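Local coordinates for thioredoxin reductase (Clostridium acetobutylicum ATCC 824, PDB 6GNA), which probably reduces thioredoxin, using its bound FAD and a disulfide to pass on electrons supplied by ferredoxin rather than by a pyridine nucleotide, at residues C134-A139 with E159-L163; L141-K145 with D215-V219. All coordinates share one frame; numbering follows the deposited sequence.

Interaction 1: C134-A139 with E159-L163; sequences CATCDA and EANYL
E159 OE1 accepts two successive backbone amides, those of A135 and T136. T136 N lies 3.1 Å from E159 OE1 with an N-H...O angle of 156°, arriving on the anti side and 32° out of the carboxylate plane, while A135 N at 2.9 Å from OE1 makes a weak, more bent bond. The chain of E159 is extended beyond CG and crosses the T136 side chain at about a right angle, bringing the methyl CG2 of T136 to 3.6 Å from E159 CG. One helical turn on, L163 pushes its two methyls against the 134-139 segment, CD2 packing 3.8 Å from A135 CB and CD1 3.9 Å from A139 CB. In Y162 a chi1 of -179° puts CG beside the carbonyl carbon and swings the ring out to A139, whose CB meets the ring edge 3.8 Å from Y162 CE2. Further out, I149 of strand 146-151 touches both A135 and A160, and E155 OE1 lies close to E159 OE2. The segment so held contains the C134-C137 disulfide, a CxxC pair as in thioredoxin reductases, where it is redox-active.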
loop_
_atom_site.group_PDB
_atom_site.type_symbol
_atom_site.label_atom_id
_atom_site.label_comp_id
_atom_site.label_asym_id
_atom_site.label_seq_id
_atom_site.Cartn_x
_atom_site.Cartn_y
_atom_site.Cartn_z
ATOM N N CYS A 134 -18.100 -5.079 -25.076
ATOM C CA CYS A 134 -19.108 -4.038 -24.924
ATOM C C CYS A 134 -20.136 -4.192 -26.038
ATOM O O CYS A 134 -19.851 -3.878 -27.201
ATOM C CB CYS A 134 -18.462 -2.662 -24.997
ATOM S SG CYS A 134 -19.666 -1.376 -24.647
ATOM N N ALA A 135 -21.333 -4.648 -25.680
ATOM C CA ALA A 135 -22.366 -4.882 -26.682
ATOM C C ALA A 135 -22.934 -3.571 -27.211
ATOM O O ALA A 135 -23.114 -3.408 -28.423
ATOM C CB ALA A 135 -23.476 -5.759 -26.106
ATOM N N THR A 136 -23.244 -2.629 -26.321
ATOM C CA THR A 136 -23.822 -1.365 -26.769
ATOM C C THR A 136 -22.846 -0.588 -27.645
ATOM O O THR A 136 -23.266 0.099 -28.584
ATOM C CB THR A 136 -24.257 -0.531 -25.565
ATOM O OG1 THR A 136 -23.138 -0.309 -24.699
ATOM C CG2 THR A 136 -25.333 -1.249 -24.773
ATOM N N CYS A 137 -21.545 -0.696 -27.359
ATOM C CA CYS A 137 -20.536 -0.025 -28.170
ATOM C C CYS A 137 -20.560 -0.526 -29.616
ATOM O O CYS A 137 -20.478 0.268 -30.563
ATOM C CB CYS A 137 -19.148 -0.246 -27.545
ATOM S SG CYS A 137 -18.930 0.184 -25.739
ATOM N N ASP A 138 -20.688 -1.840 -29.811
ATOM C CA ASP A 138 -20.623 -2.442 -31.135
ATOM C C ASP A 138 -21.992 -2.661 -31.748
ATOM O O ASP A 138 -22.084 -3.287 -32.807
ATOM C CB ASP A 138 -19.885 -3.787 -31.089
ATOM C CG ASP A 138 -18.427 -3.643 -30.723
ATOM O OD1 ASP A 138 -17.951 -2.495 -30.606
ATOM O OD2 ASP A 138 -17.758 -4.686 -30.554
ATOM N N ALA A 139 -23.051 -2.153 -31.118
ATOM C CA ALA A 139 -24.408 -2.521 -31.516
ATOM C C ALA A 139 -24.685 -2.262 -32.983
ATOM O O ALA A 139 -25.262 -3.148 -33.636
ATOM C CB ALA A 139 -25.435 -1.819 -30.623
ATOM N N GLU A 159 -27.841 -4.154 -21.584
ATOM C CA GLU A 159 -27.244 -4.173 -22.912
ATOM C C GLU A 159 -28.016 -5.111 -23.822
ATOM O O GLU A 159 -28.226 -4.805 -24.996
ATOM C CB GLU A 159 -25.775 -4.580 -22.826
ATOM C CG GLU A 159 -24.915 -3.589 -22.034
ATOM C CD GLU A 159 -23.443 -3.717 -22.319
ATOM O OE1 GLU A 159 -23.090 -3.907 -23.493
ATOM O OE2 GLU A 159 -22.629 -3.617 -21.371
ATOM N N ALA A 160 -28.437 -6.261 -23.295
ATOM C CA ALA A 160 -29.278 -7.168 -24.076
ATOM C C ALA A 160 -30.560 -6.480 -24.526
ATOM O O ALA A 160 -30.990 -6.639 -25.674
ATOM C CB ALA A 160 -29.617 -8.399 -23.235
ATOM N N ASN A 161 -31.207 -5.743 -23.622
ATOM C CA ASN A 161 -32.438 -5.050 -23.990
ATOM C C ASN A 161 -32.189 -4.046 -25.103
ATOM O O ASN A 161 -33.009 -3.907 -26.018
ATOM C CB ASN A 161 -33.049 -4.362 -22.772
ATOM C CG ASN A 161 -33.563 -5.346 -21.751
ATOM O OD1 ASN A 161 -33.933 -6.469 -22.096
ATOM N ND2 ASN A 161 -33.556 -4.944 -20.488
ATOM N N TYR A 162 -31.078 -3.316 -25.025
ATOM C CA TYR A 162 -30.760 -2.359 -26.076
ATOM C C TYR A 162 -30.503 -3.071 -27.397
ATOM O O TYR A 162 -30.965 -2.627 -28.453
ATOM C CB TYR A 162 -29.539 -1.530 -25.669
ATOM C CG TYR A 162 -29.148 -0.496 -26.699
ATOM C CD1 TYR A 162 -29.898 0.664 -26.860
ATOM C CD2 TYR A 162 -28.041 -0.677 -27.517
ATOM C CE1 TYR A 162 -29.556 1.614 -27.806
ATOM C CE2 TYR A 162 -27.693 0.270 -28.472
ATOM C CZ TYR A 162 -28.454 1.414 -28.608
ATOM O OH TYR A 162 -28.122 2.367 -29.546
ATOM N N LEU A 163 -29.745 -4.167 -27.363
ATOM C CA LEU A 163 -29.427 -4.859 -28.605
ATOM C C LEU A 163 -30.664 -5.434 -29.258
ATOM O O LEU A 163 -30.688 -5.591 -30.479
ATOM C CB LEU A 163 -28.405 -5.971 -28.365
ATOM C CG LEU A 163 -26.949 -5.624 -28.685
ATOM C CD1 LEU A 163 -26.767 -5.415 -30.181
ATOM C CD2 LEU A 163 -26.492 -4.386 -27.912
#

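Interaction 2: L141-K145 with D215-V219; sequences LYKGK and DGVFV
Y142 and F218 meet as an offset edge-to-face pair, the edge of F218 directed at the face of Y142 with the two planes 83° apart and the centroids separated by 5.3 Å. The closest atoms are Y142 CE2 and F218 CZ, 3.4 Å from each other. Y142 has CG anti to its carbonyl carbon (chi1 -66°), which sends the ring toward strand 216-220; there its CE1 comes to 3.5 Å from G216 CA, and the carbonyl O of D215 sits at the ring edge. The lack of a side chain at G216 is what lets the tyrosine lie so near the strand backbone. From Y142 the chain reverses through a type II beta turn with G144 at its third position, closed by K145 N bonding to Y142 O at 3.0 Å. K145 then sets its CB 3.4 Å from D215 OD2, yet its extended chain carries the ammonium away, NZ staying 6.0 Å from D215 OD1. The polar end of D215 serves the backbone instead, OD2 accepting I146 N. The turn leads into strand 146-151, which lies beside 216-220 in a five-stranded parallel sheet, consistent with the Rossmann-like domain that in classical thioredoxin reductases binds NADPH.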
loop_
_atom_site.group_PDB
_atom_site.type_symbol
_atom_site.label_atom_id
_atom_site.label_comp_id
_atom_site.label_asym_id
_atom_site.label_seq_id
_atom_site.Cartn_x
_atom_site.Cartn_y
_atom_site.Cartn_z
ATOM N N LEU A 141 -22.957 -2.526 -35.525
ATOM C CA LEU A 141 -22.318 -3.558 -36.330
ATOM C C LEU A 141 -23.163 -4.824 -36.406
ATOM O O LEU A 141 -22.991 -5.614 -37.342
ATOM C CB LEU A 141 -20.955 -3.860 -35.705
ATOM C CG LEU A 141 -19.800 -4.472 -36.489
ATOM C CD1 LEU A 141 -19.519 -3.718 -37.775
ATOM C CD2 LEU A 141 -18.575 -4.452 -35.583
ATOM N N TYR A 142 -24.075 -5.026 -35.448
ATOM C CA TYR A 142 -24.905 -6.223 -35.375
ATOM C C TYR A 142 -26.363 -5.932 -35.713
ATOM O O TYR A 142 -27.247 -6.741 -35.414
ATOM C CB TYR A 142 -24.741 -6.903 -34.010
ATOM C CG TYR A 142 -23.335 -7.423 -33.870
ATOM C CD1 TYR A 142 -22.980 -8.664 -34.378
ATOM C CD2 TYR A 142 -22.339 -6.639 -33.298
ATOM C CE1 TYR A 142 -21.674 -9.127 -34.287
ATOM C CE2 TYR A 142 -21.035 -7.092 -33.208
ATOM C CZ TYR A 142 -20.708 -8.337 -33.703
ATOM O OH TYR A 142 -19.408 -8.799 -33.617
ATOM N N LYS A 143 -26.628 -4.813 -36.376
ATOM C CA LYS A 143 -27.977 -4.537 -36.834
ATOM C C LYS A 143 -28.406 -5.636 -37.794
ATOM O O LYS A 143 -27.686 -5.957 -38.745
ATOM C CB LYS A 143 -28.015 -3.177 -37.531
ATOM C CG LYS A 143 -29.405 -2.749 -37.956
ATOM C CD LYS A 143 -29.388 -1.398 -38.672
ATOM C CE LYS A 143 -30.747 -1.084 -39.291
ATOM N NZ LYS A 143 -30.792 0.260 -39.939
ATOM N N GLY A 144 -29.569 -6.228 -37.531
ATOM C CA GLY A 144 -30.073 -7.316 -38.350
ATOM C C GLY A 144 -29.289 -8.607 -38.259
ATOM O O GLY A 144 -29.473 -9.484 -39.113
ATOM N N LYS A 145 -28.419 -8.749 -37.262
ATOM C CA LYS A 145 -27.645 -9.962 -37.041
ATOM C C LYS A 145 -28.041 -10.602 -35.712
ATOM O O LYS A 145 -28.818 -10.049 -34.930
ATOM C CB LYS A 145 -26.136 -9.659 -37.093
ATOM C CG LYS A 145 -25.667 -9.100 -38.450
ATOM C CD LYS A 145 -24.148 -9.057 -38.572
ATOM C CE LYS A 145 -23.705 -8.672 -39.985
ATOM N NZ LYS A 145 -22.232 -8.470 -40.073
ATOM N N ASP A 215 -23.881 -14.386 -34.675
ATOM C CA ASP A 215 -22.873 -13.584 -35.357
ATOM C C ASP A 215 -21.951 -12.867 -34.380
ATOM O O ASP A 215 -20.777 -12.635 -34.695
ATOM C CB ASP A 215 -23.548 -12.566 -36.278
ATOM C CG ASP A 215 -24.414 -13.221 -37.322
ATOM O OD1 ASP A 215 -23.865 -13.962 -38.172
ATOM O OD2 ASP A 215 -25.643 -13.005 -37.296
ATOM N N GLY A 216 -22.450 -12.517 -33.205
ATOM C CA GLY A 216 -21.625 -11.905 -32.184
ATOM C C GLY A 216 -21.807 -12.615 -30.861
ATOM O O GLY A 216 -22.873 -13.146 -30.559
ATOM N N VAL A 217 -20.733 -12.635 -30.077
ATOM C CA VAL A 217 -20.770 -13.066 -28.687
ATOM C C VAL A 217 -20.135 -11.961 -27.866
ATOM O O VAL A 217 -18.956 -11.633 -28.070
ATOM C CB VAL A 217 -20.035 -14.396 -28.445
ATOM C CG1 VAL A 217 -19.994 -14.720 -26.938
ATOM C CG2 VAL A 217 -20.705 -15.527 -29.232
ATOM N N PHE A 218 -20.901 -11.387 -26.951
ATOM C CA PHE A 218 -20.386 -10.389 -26.029
ATOM C C PHE A 218 -20.277 -10.971 -24.632
ATOM O O PHE A 218 -21.256 -11.483 -24.074
ATOM C CB PHE A 218 -21.237 -9.122 -26.040
ATOM C CG PHE A 218 -21.164 -8.388 -27.342
ATOM C CD1 PHE A 218 -20.087 -7.568 -27.621
ATOM C CD2 PHE A 218 -22.148 -8.548 -28.305
ATOM C CE1 PHE A 218 -19.996 -6.900 -28.839
ATOM C CE2 PHE A 218 -22.065 -7.887 -29.531
ATOM C CZ PHE A 218 -20.986 -7.064 -29.798
ATOM N N VAL A 219 -19.087 -10.846 -24.053
ATOM C CA VAL A 219 -18.781 -11.346 -22.727
ATOM C C VAL A 219 -18.770 -10.125 -21.814
ATOM O O VAL A 219 -17.863 -9.291 -21.907
ATOM C CB VAL A 219 -17.427 -12.067 -22.756
ATOM C CG1 VAL A 219 -16.950 -12.388 -21.366
ATOM C CG2 VAL A 219 -17.533 -13.326 -23.625
#

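Overall arrangement
F218 joins the two contacts, whose centres are 8 Å apart. While its CZ serves interaction 2, the same ring packs on segment 134-139 of interaction 1: F218 CE1 lies 3.4 Å from C134 O and 3.6 Å from D138 OD2, and F218 CD1 is 3.6 Å from A135 CA. Segment 134-139 thus touches both E159-L163 and F218 of the strand that receives Y142. The four segments alternate along the chain, 134-139 and 141-145 being near neighbours in sequence whose partners are 159-163 and 215-219. Interaction 1 contains the disulfide, and the E159 side chain lies about 10 Å from a bound FAD.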